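PDB 5G5S: protein argonaute from Methanocaldococcus jannaschii, which uses short single-stranded DNA guides to bind complementary target DNA and slice it, an endonuclease activity that may defend against invading genetic elements. Local coordinates for residues T324-T329 with K342-Y347; T475-I480 with E676-R681. All coordinates share one frame; numbering follows the deposited sequence.

Contact 1: residues T324-T329 with K342-Y347; sequences TKIYST and KIYLPY
I326 lays its ethyl branch over one face of the Y344 ring in a CH-pi contact. I326 CG1 stands 4.1 Å from the ring centroid, 27° off the ring normal. Toward the phenol end, I326 CD1 comes 3.4 Å from Y344 OH and 3.7 Å from Y344 CZ. Y344 has CG anti to its carbonyl carbon (chi1 -60°), a setting that sends the ring across to the strand, and the carbonyl oxygen of K342 lies 3.5 Å above the ring plane, offset toward the rim. Beside this pair, T324 and K342 meet tip to tip: the methyl T324 CG2 touches K342 CE at 3.7 Å. The lysine chain runs extended and bends only at chi4 (77°), which turns the ammonium aside while the methylene makes the contact. Residues 324-326 form an edge strand of a small antiparallel sheet, paired through T324 and I326 with strand 314-317, and Y344 also packs on V316 of that strand. A beta-branched isoleucine suits a strand and offers a flat aromatic ring a broad aliphatic surface; threonine and lysine fit the more exposed end, giving carbon to the contact. Bonds from L345 to K317 and from Y344 O to Y490 OH hold the loop's backbone, but none links the two segments; between them the attachment rests on dispersion and shape, probably less directional than a polar one.

Contact 2: residues T475-I480 with E676-R681; sequences TNNLLI and EGRYLR
This is a buried polar contact in which one arginine from the loop between helices 656-666 and 684-697 reaches the side of helix 473-485, joining a late loop of the PIWI region to a helix of the Mid domain. The same helix carries Q481, which contacts guide DNA, right after I480. R678 NH1 bonds to N477 OD1 at 2.9 Å, well placed at the oxygen (in the carbonyl plane, C=O...N 155°) but bent at the N-H (133°). A weak second bond joins R678 NH2 to N477 OD1 at 3.1 Å. The fork is skewed, for the amide and guanidinium planes lie 38° apart. Bends at chi2 and chi3 shape the arginine chain that brings both nitrogens to this oxygen. One turn along the helix from N476, I480 CD1 touches R678 NH1 at 3.9 Å, at the guanidinium edge in its plane. N476 crosses the arginine at about a right angle without bonding to it; its amide is used by F333 N and T329 O. Asparagine suits N477, its short neutral amide presenting an oxygen close to the helix, and arginine has the length to cross from the loop. The hold probably owes much to attraction between the arginine's charge and the amide dipole, which tolerates bent bonds; together with T329 OG1, a further partner of R678 NH1, it probably helps to limit rotation of the guanidinium.

The two contacts lie on the same side of the chain's centre, about 15 Å apart between their centres, and the turn after strand 323-326 connects them. Contact 1 is peripheral and partly buried, and works by aliphatic and aromatic packing between strand 323-326 and the loop that follows it; contact 2 is deeper, buried and polar, and joins parts of the chain nearly two hundred residues apart. They share no secondary-structure element, yet T329, which bonds to N476 and R678 of contact 2, joins them, and S328 OG packs 3.3 Å from R678 CD. Segment 324-329 thus makes carbon contacts with K342 and Y344 at its strand end, and mainly hydrogen bonds with contact 2 at its loop end.

Contact 1: residues T324-T329 with K342-Y347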
ATOM      1  N   THR A 324      16.030 -15.180  23.265  1.00 93.18           N
ATOM      2  CA  THR A 324      15.939 -14.092  24.248  1.00 93.32           C
ATOM      3  C   THR A 324      14.881 -13.067  23.851  1.00 93.66           C
ATOM      4  O   THR A 324      14.795 -12.698  22.678  1.00 89.91           O
ATOM      5  CB  THR A 324      17.283 -13.366  24.405  1.00102.55           C
ATOM      6  OG1 THR A 324      18.322 -14.078  23.732  1.00103.43           O
ATOM      7  CG2 THR A 324      17.638 -13.109  25.862  1.00103.63           C
ATOM      8  N   LYS A 325      14.107 -12.581  24.842  1.00 91.78           N
ATOM      9  CA  LYS A 325      13.051 -11.586  24.648  1.00 89.96           C
ATOM     10  C   LYS A 325      13.605 -10.180  24.453  1.00 93.73           C
ATOM     11  O   LYS A 325      14.400  -9.694  25.259  1.00 95.57           O
ATOM     12  CB  LYS A 325      12.020 -11.620  25.788  1.00 93.38           C
ATOM     13  CG  LYS A 325      10.721 -12.316  25.407  1.00 97.91           C
ATOM     14  CD  LYS A 325      10.009 -12.894  26.622  1.00110.11           C
ATOM     15  CE  LYS A 325       8.950 -11.980  27.195  1.00122.35           C
ATOM     16  NZ  LYS A 325       7.579 -12.437  26.847  1.00129.56           N
ATOM     17  N   ILE A 326      13.174  -9.546  23.360  1.00 87.68           N
ATOM     18  CA  ILE A 326      13.503  -8.190  22.941  1.00 86.33           C
ATOM     19  C   ILE A 326      12.160  -7.508  22.665  1.00 89.64           C
ATOM     20  O   ILE A 326      11.243  -8.172  22.188  1.00 89.68           O
ATOM     21  CB  ILE A 326      14.491  -8.253  21.728  1.00 87.80           C
ATOM     22  CG1 ILE A 326      15.939  -7.892  22.127  1.00 89.57           C
ATOM     23  CG2 ILE A 326      14.017  -7.545  20.441  1.00 86.20           C
ATOM     24  CD1 ILE A 326      16.200  -6.416  22.577  1.00102.91           C
ATOM     25  N   TYR A 327      12.003  -6.233  23.037  1.00 86.06           N
ATOM     26  CA  TYR A 327      10.728  -5.535  22.832  1.00 85.76           C
ATOM     27  C   TYR A 327      10.758  -4.571  21.661  1.00 85.62           C
ATOM     28  O   TYR A 327       9.705  -4.163  21.167  1.00 85.35           O
ATOM     29  CB  TYR A 327      10.250  -4.854  24.130  1.00 90.73           C
ATOM     30  CG  TYR A 327       9.714  -5.843  25.141  1.00 94.83           C
ATOM     31  CD1 TYR A 327      10.562  -6.472  26.050  1.00 97.18           C
ATOM     32  CD2 TYR A 327       8.364  -6.193  25.156  1.00 96.90           C
ATOM     33  CE1 TYR A 327      10.082  -7.415  26.954  1.00 99.64           C
ATOM     34  CE2 TYR A 327       7.868  -7.120  26.072  1.00100.23           C
ATOM     35  CZ  TYR A 327       8.734  -7.738  26.961  1.00110.05           C
ATOM     36  OH  TYR A 327       8.255  -8.658  27.865  1.00115.35           O
ATOM     37  N   SER A 328      11.965  -4.206  21.212  1.00 79.71           N
ATOM     38  CA  SER A 328      12.171  -3.298  20.085  1.00 77.52           C
ATOM     39  C   SER A 328      13.454  -3.665  19.334  1.00 77.55           C
ATOM     40  O   SER A 328      14.355  -4.250  19.926  1.00 78.96           O
ATOM     41  CB  SER A 328      12.217  -1.855  20.578  1.00 82.48           C
ATOM     42  OG  SER A 328      12.278  -0.930  19.506  1.00 91.82           O
ATOM     43  N   THR A 329      13.541  -3.326  18.041  1.00 71.20           N
ATOM     44  CA  THR A 329      14.745  -3.603  17.238  1.00 69.60           C
ATOM     45  C   THR A 329      15.779  -2.456  17.381  1.00 74.91           C
ATOM     46  O   THR A 329      16.886  -2.545  16.836  1.00 73.90           O
ATOM     47  CB  THR A 329      14.392  -3.895  15.771  1.00 68.71           C
ATOM     48  OG1 THR A 329      13.730  -2.760  15.214  1.00 67.63           O
ATOM     49  CG2 THR A 329      13.560  -5.167  15.592  1.00 62.63           C
ATOM     50  N   LYS A 342      24.347  -6.064  24.979  1.00 91.81           N
ATOM     51  CA  LYS A 342      24.109  -7.482  24.710  1.00 90.75           C
ATOM     52  C   LYS A 342      24.166  -7.790  23.209  1.00 91.03           C
ATOM     53  O   LYS A 342      23.507  -7.106  22.421  1.00 88.07           O
ATOM     54  CB  LYS A 342      22.779  -7.943  25.339  1.00 92.12           C
ATOM     55  CG  LYS A 342      22.569  -9.458  25.297  1.00109.44           C
ATOM     56  CD  LYS A 342      21.291  -9.896  26.011  1.00118.67           C
ATOM     57  CE  LYS A 342      20.893 -11.309  25.653  1.00121.40           C
ATOM     58  NZ  LYS A 342      21.715 -12.329  26.358  1.00128.96           N
ATOM     59  N   ILE A 343      24.985  -8.797  22.823  1.00 88.24           N
ATOM     60  CA  ILE A 343      25.141  -9.255  21.432  1.00 86.47           C
ATOM     61  C   ILE A 343      23.972 -10.175  21.068  1.00 88.19           C
ATOM     62  O   ILE A 343      23.736 -11.167  21.758  1.00 88.61           O
ATOM     63  CB  ILE A 343      26.516  -9.944  21.163  1.00 92.55           C
ATOM     64  CG1 ILE A 343      27.698  -9.023  21.536  1.00 95.17           C
ATOM     65  CG2 ILE A 343      26.620 -10.453  19.699  1.00 91.41           C
ATOM     66  CD1 ILE A 343      29.007  -9.710  21.712  1.00100.47           C
ATOM     67  N   TYR A 344      23.262  -9.841  19.973  1.00 82.59           N
ATOM     68  CA  TYR A 344      22.119 -10.584  19.446  1.00 80.32           C
ATOM     69  C   TYR A 344      22.447 -11.226  18.102  1.00 86.18           C
ATOM     70  O   TYR A 344      22.971 -10.554  17.202  1.00 85.93           O
ATOM     71  CB  TYR A 344      20.893  -9.674  19.317  1.00 77.68           C
ATOM     72  CG  TYR A 344      20.437  -9.064  20.623  1.00 78.90           C
ATOM     73  CD1 TYR A 344      19.988  -9.864  21.670  1.00 82.17           C
ATOM     74  CD2 TYR A 344      20.409  -7.685  20.797  1.00 78.60           C
ATOM     75  CE1 TYR A 344      19.546  -9.306  22.867  1.00 83.31           C
ATOM     76  CE2 TYR A 344      19.955  -7.115  21.984  1.00 80.38           C
ATOM     77  CZ  TYR A 344      19.521  -7.930  23.017  1.00 88.10           C
ATOM     78  OH  TYR A 344      19.068  -7.373  24.188  1.00 90.33           O
ATOM     79  N   LEU A 345      22.126 -12.529  17.967  1.00 83.15           N
ATOM     80  CA  LEU A 345      22.386 -13.320  16.761  1.00 82.56           C
ATOM     81  C   LEU A 345      21.106 -13.734  16.003  1.00 84.46           C
ATOM     82  O   LEU A 345      20.039 -13.856  16.622  1.00 83.19           O
ATOM     83  CB  LEU A 345      23.295 -14.527  17.085  1.00 86.36           C
ATOM     84  CG  LEU A 345      24.702 -14.204  17.652  1.00 93.43           C
ATOM     85  CD1 LEU A 345      25.386 -15.449  18.128  1.00 97.31           C
ATOM     86  CD2 LEU A 345      25.587 -13.503  16.615  1.00 95.44           C
ATOM     87  N   PRO A 346      21.170 -13.904  14.655  1.00 80.26           N
ATOM     88  CA  PRO A 346      19.952 -14.233  13.899  1.00 77.34           C
ATOM     89  C   PRO A 346      19.440 -15.654  14.069  1.00 81.72           C
ATOM     90  O   PRO A 346      20.218 -16.565  14.331  1.00 85.27           O
ATOM     91  CB  PRO A 346      20.367 -13.971  12.452  1.00 78.35           C
ATOM     92  CG  PRO A 346      21.813 -14.252  12.429  1.00 85.71           C
ATOM     93  CD  PRO A 346      22.328 -13.756  13.747  1.00 83.13           C
ATOM     94  N   TYR A 347      18.123 -15.832  13.904  1.00 75.99           N
ATOM     95  CA  TYR A 347      17.439 -17.126  13.975  1.00 76.73           C
ATOM     96  C   TYR A 347      17.818 -18.030  12.811  1.00 81.14           C
ATOM     97  O   TYR A 347      17.966 -19.233  13.016  1.00 83.81           O
ATOM     98  CB  TYR A 347      15.907 -16.944  14.007  1.00 75.03           C
ATOM     99  CG  TYR A 347      15.311 -17.181  15.372  1.00 76.86           C
ATOM    100  CD1 TYR A 347      15.379 -16.205  16.363  1.00 78.29           C
ATOM    101  CD2 TYR A 347      14.698 -18.392  15.686  1.00 79.18           C
ATOM    102  CE1 TYR A 347      14.858 -16.431  17.637  1.00 80.74           C
ATOM    103  CE2 TYR A 347      14.157 -18.623  16.950  1.00 81.77           C
ATOM    104  CZ  TYR A 347      14.243 -17.639  17.924  1.00 88.64           C
ATOM    105  OH  TYR A 347      13.702 -17.850  19.168  1.00 89.74           O
TER

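Contact 2: residues T475-I480 with E676-R681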
ATOM      1  N   THR A 475      22.831   3.638  12.263  1.00 79.46           N
ATOM      2  CA  THR A 475      23.687   2.484  11.987  1.00 77.87           C
ATOM      3  C   THR A 475      22.898   1.198  12.242  1.00 76.99           C
ATOM      4  O   THR A 475      22.913   0.296  11.402  1.00 75.65           O
ATOM      5  CB  THR A 475      24.991   2.577  12.778  1.00 82.71           C
ATOM      6  OG1 THR A 475      25.661   3.781  12.413  1.00 83.31           O
ATOM      7  CG2 THR A 475      25.908   1.395  12.521  1.00 79.34           C
ATOM      8  N   ASN A 476      22.187   1.147  13.388  1.00 71.85           N
ATOM      9  CA  ASN A 476      21.319   0.051  13.804  1.00 70.67           C
ATOM     10  C   ASN A 476      20.214  -0.167  12.738  1.00 72.13           C
ATOM     11  O   ASN A 476      20.031  -1.297  12.285  1.00 70.78           O
ATOM     12  CB  ASN A 476      20.719   0.354  15.189  1.00 70.68           C
ATOM     13  CG  ASN A 476      19.748  -0.683  15.702  1.00 83.94           C
ATOM     14  OD1 ASN A 476      20.138  -1.752  16.182  1.00 79.28           O
ATOM     15  ND2 ASN A 476      18.461  -0.372  15.649  1.00 71.25           N
ATOM     16  N   ASN A 477      19.553   0.926  12.281  1.00 67.08           N
ATOM     17  CA  ASN A 477      18.506   0.866  11.259  1.00 64.42           C
ATOM     18  C   ASN A 477      19.023   0.454   9.891  1.00 67.02           C
ATOM     19  O   ASN A 477      18.312  -0.216   9.147  1.00 66.11           O
ATOM     20  CB  ASN A 477      17.736   2.179  11.172  1.00 64.57           C
ATOM     21  CG  ASN A 477      16.838   2.443  12.350  1.00 77.72           C
ATOM     22  OD1 ASN A 477      16.486   1.545  13.118  1.00 74.81           O
ATOM     23  ND2 ASN A 477      16.431   3.689  12.503  1.00 68.20           N
ATOM     24  N   LEU A 478      20.249   0.856   9.560  1.00 64.42           N
ATOM     25  CA  LEU A 478      20.890   0.510   8.297  1.00 63.43           C
ATOM     26  C   LEU A 478      21.182  -0.979   8.277  1.00 67.40           C
ATOM     27  O   LEU A 478      20.907  -1.629   7.276  1.00 67.52           O
ATOM     28  CB  LEU A 478      22.183   1.333   8.087  1.00 65.15           C
ATOM     29  CG  LEU A 478      23.049   0.966   6.870  1.00 69.79           C
ATOM     30  CD1 LEU A 478      22.304   1.220   5.560  1.00 67.83           C
ATOM     31  CD2 LEU A 478      24.392   1.696   6.905  1.00 73.21           C
ATOM     32  N   LEU A 479      21.720  -1.520   9.385  1.00 64.82           N
ATOM     33  CA  LEU A 479      22.022  -2.943   9.509  1.00 64.67           C
ATOM     34  C   LEU A 479      20.768  -3.806   9.488  1.00 67.32           C
ATOM     35  O   LEU A 479      20.793  -4.847   8.839  1.00 66.51           O
ATOM     36  CB  LEU A 479      22.944  -3.250  10.707  1.00 66.77           C
ATOM     37  CG  LEU A 479      24.394  -2.762  10.558  1.00 72.45           C
ATOM     38  CD1 LEU A 479      25.157  -2.894  11.860  1.00 74.01           C
ATOM     39  CD2 LEU A 479      25.125  -3.499   9.422  1.00 75.46           C
ATOM     40  N   ILE A 480      19.649  -3.333  10.111  1.00 64.32           N
ATOM     41  CA  ILE A 480      18.350  -4.019  10.104  1.00 63.51           C
ATOM     42  C   ILE A 480      17.882  -4.201   8.654  1.00 67.11           C
ATOM     43  O   ILE A 480      17.495  -5.304   8.259  1.00 64.85           O
ATOM     44  CB  ILE A 480      17.278  -3.269  10.959  1.00 66.08           C
ATOM     45  CG1 ILE A 480      17.569  -3.419  12.471  1.00 68.00           C
ATOM     46  CG2 ILE A 480      15.853  -3.775  10.621  1.00 64.15           C
ATOM     47  CD1 ILE A 480      16.918  -2.395  13.349  1.00 74.40           C
ATOM     48  N   GLU A 676       7.270   6.010   8.707  1.00103.32           N
ATOM     49  CA  GLU A 676       7.059   6.739   9.957  1.00105.10           C
ATOM     50  C   GLU A 676       7.423   5.882  11.177  1.00108.67           C
ATOM     51  O   GLU A 676       6.600   5.091  11.667  1.00108.37           O
ATOM     52  CB  GLU A 676       5.619   7.276  10.037  1.00106.94           C
ATOM     53  N   GLY A 677       8.663   6.042  11.635  1.00104.30           N
ATOM     54  CA  GLY A 677       9.201   5.330  12.786  1.00103.29           C
ATOM     55  C   GLY A 677       9.693   3.922  12.505  1.00101.97           C
ATOM     56  O   GLY A 677      10.147   3.610  11.396  1.00100.45           O
ATOM     57  N   ARG A 678       9.593   3.066  13.535  1.00 95.34           N
ATOM     58  CA  ARG A 678      10.052   1.676  13.554  1.00 92.15           C
ATOM     59  C   ARG A 678       9.084   0.657  12.932  1.00 92.57           C
ATOM     60  O   ARG A 678       9.538  -0.258  12.240  1.00 90.36           O
ATOM     61  CB  ARG A 678      10.382   1.270  15.002  1.00 89.93           C
ATOM     62  CG  ARG A 678      11.348   0.103  15.122  1.00 90.16           C
ATOM     63  CD  ARG A 678      12.213   0.215  16.361  1.00 87.25           C
ATOM     64  NE  ARG A 678      13.094   1.382  16.301  1.00 88.12           N
ATOM     65  CZ  ARG A 678      14.284   1.399  15.706  1.00 90.34           C
ATOM     66  NH1 ARG A 678      14.764   0.303  15.121  1.00 66.08           N
ATOM     67  NH2 ARG A 678      15.004   2.513  15.687  1.00 71.15           N
ATOM     68  N   TYR A 679       7.775   0.767  13.246  1.00 87.81           N
ATOM     69  CA  TYR A 679       6.752  -0.184  12.799  1.00 85.11           C
ATOM     70  C   TYR A 679       5.978   0.297  11.573  1.00 79.08           C
ATOM     71  O   TYR A 679       5.939   1.501  11.305  1.00 80.51           O
ATOM     72  CB  TYR A 679       5.837  -0.634  13.969  1.00 89.37           C
ATOM     73  CG  TYR A 679       6.554  -0.777  15.303  1.00 96.09           C
ATOM     74  CD1 TYR A 679       7.780  -1.434  15.396  1.00 98.71           C
ATOM     75  CD2 TYR A 679       5.999  -0.267  16.473  1.00 99.72           C
ATOM     76  CE1 TYR A 679       8.468  -1.519  16.609  1.00102.45           C
ATOM     77  CE2 TYR A 679       6.669  -0.363  17.696  1.00102.71           C
ATOM     78  CZ  TYR A 679       7.905  -0.991  17.759  1.00111.17           C
ATOM     79  OH  TYR A 679       8.574  -1.102  18.959  1.00115.53           O
ATOM     80  N   LEU A 680       5.414  -0.648  10.794  1.00 65.47           N
ATOM     81  CA  LEU A 680       4.686  -0.324   9.562  1.00 60.10           C
ATOM     82  C   LEU A 680       3.262   0.133   9.826  1.00 61.46           C
ATOM     83  O   LEU A 680       2.727  -0.142  10.891  1.00 61.19           O
ATOM     84  CB  LEU A 680       4.694  -1.522   8.595  1.00 57.84           C
ATOM     85  CG  LEU A 680       6.067  -2.046   8.161  1.00 59.25           C
ATOM     86  CD1 LEU A 680       5.991  -3.483   7.728  1.00 57.76           C
ATOM     87  CD2 LEU A 680       6.695  -1.160   7.105  1.00 58.29           C
ATOM     88  N   ARG A 681       2.649   0.830   8.863  1.00 56.97           N
ATOM     89  CA  ARG A 681       1.260   1.254   8.949  1.00 57.68           C
ATOM     90  C   ARG A 681       0.363   0.015   8.694  1.00 60.61           C
ATOM     91  O   ARG A 681      -0.670  -0.179   9.356  1.00 59.42           O
ATOM     92  CB  ARG A 681       0.954   2.347   7.899  1.00 59.72           C
ATOM     93  CG  ARG A 681      -0.469   2.903   8.043  1.00 63.54           C
ATOM     94  CD  ARG A 681      -0.775   4.079   7.155  1.00 60.90           C
ATOM     95  NE  ARG A 681      -2.214   4.342   7.181  1.00 66.23           N
ATOM     96  CZ  ARG A 681      -2.995   4.413   6.106  1.00 76.02           C
ATOM     97  NH1 ARG A 681      -2.477   4.289   4.888  1.00 66.24           N
ATOM     98  NH2 ARG A 681      -4.293   4.651   6.238  1.00 55.92           N
TER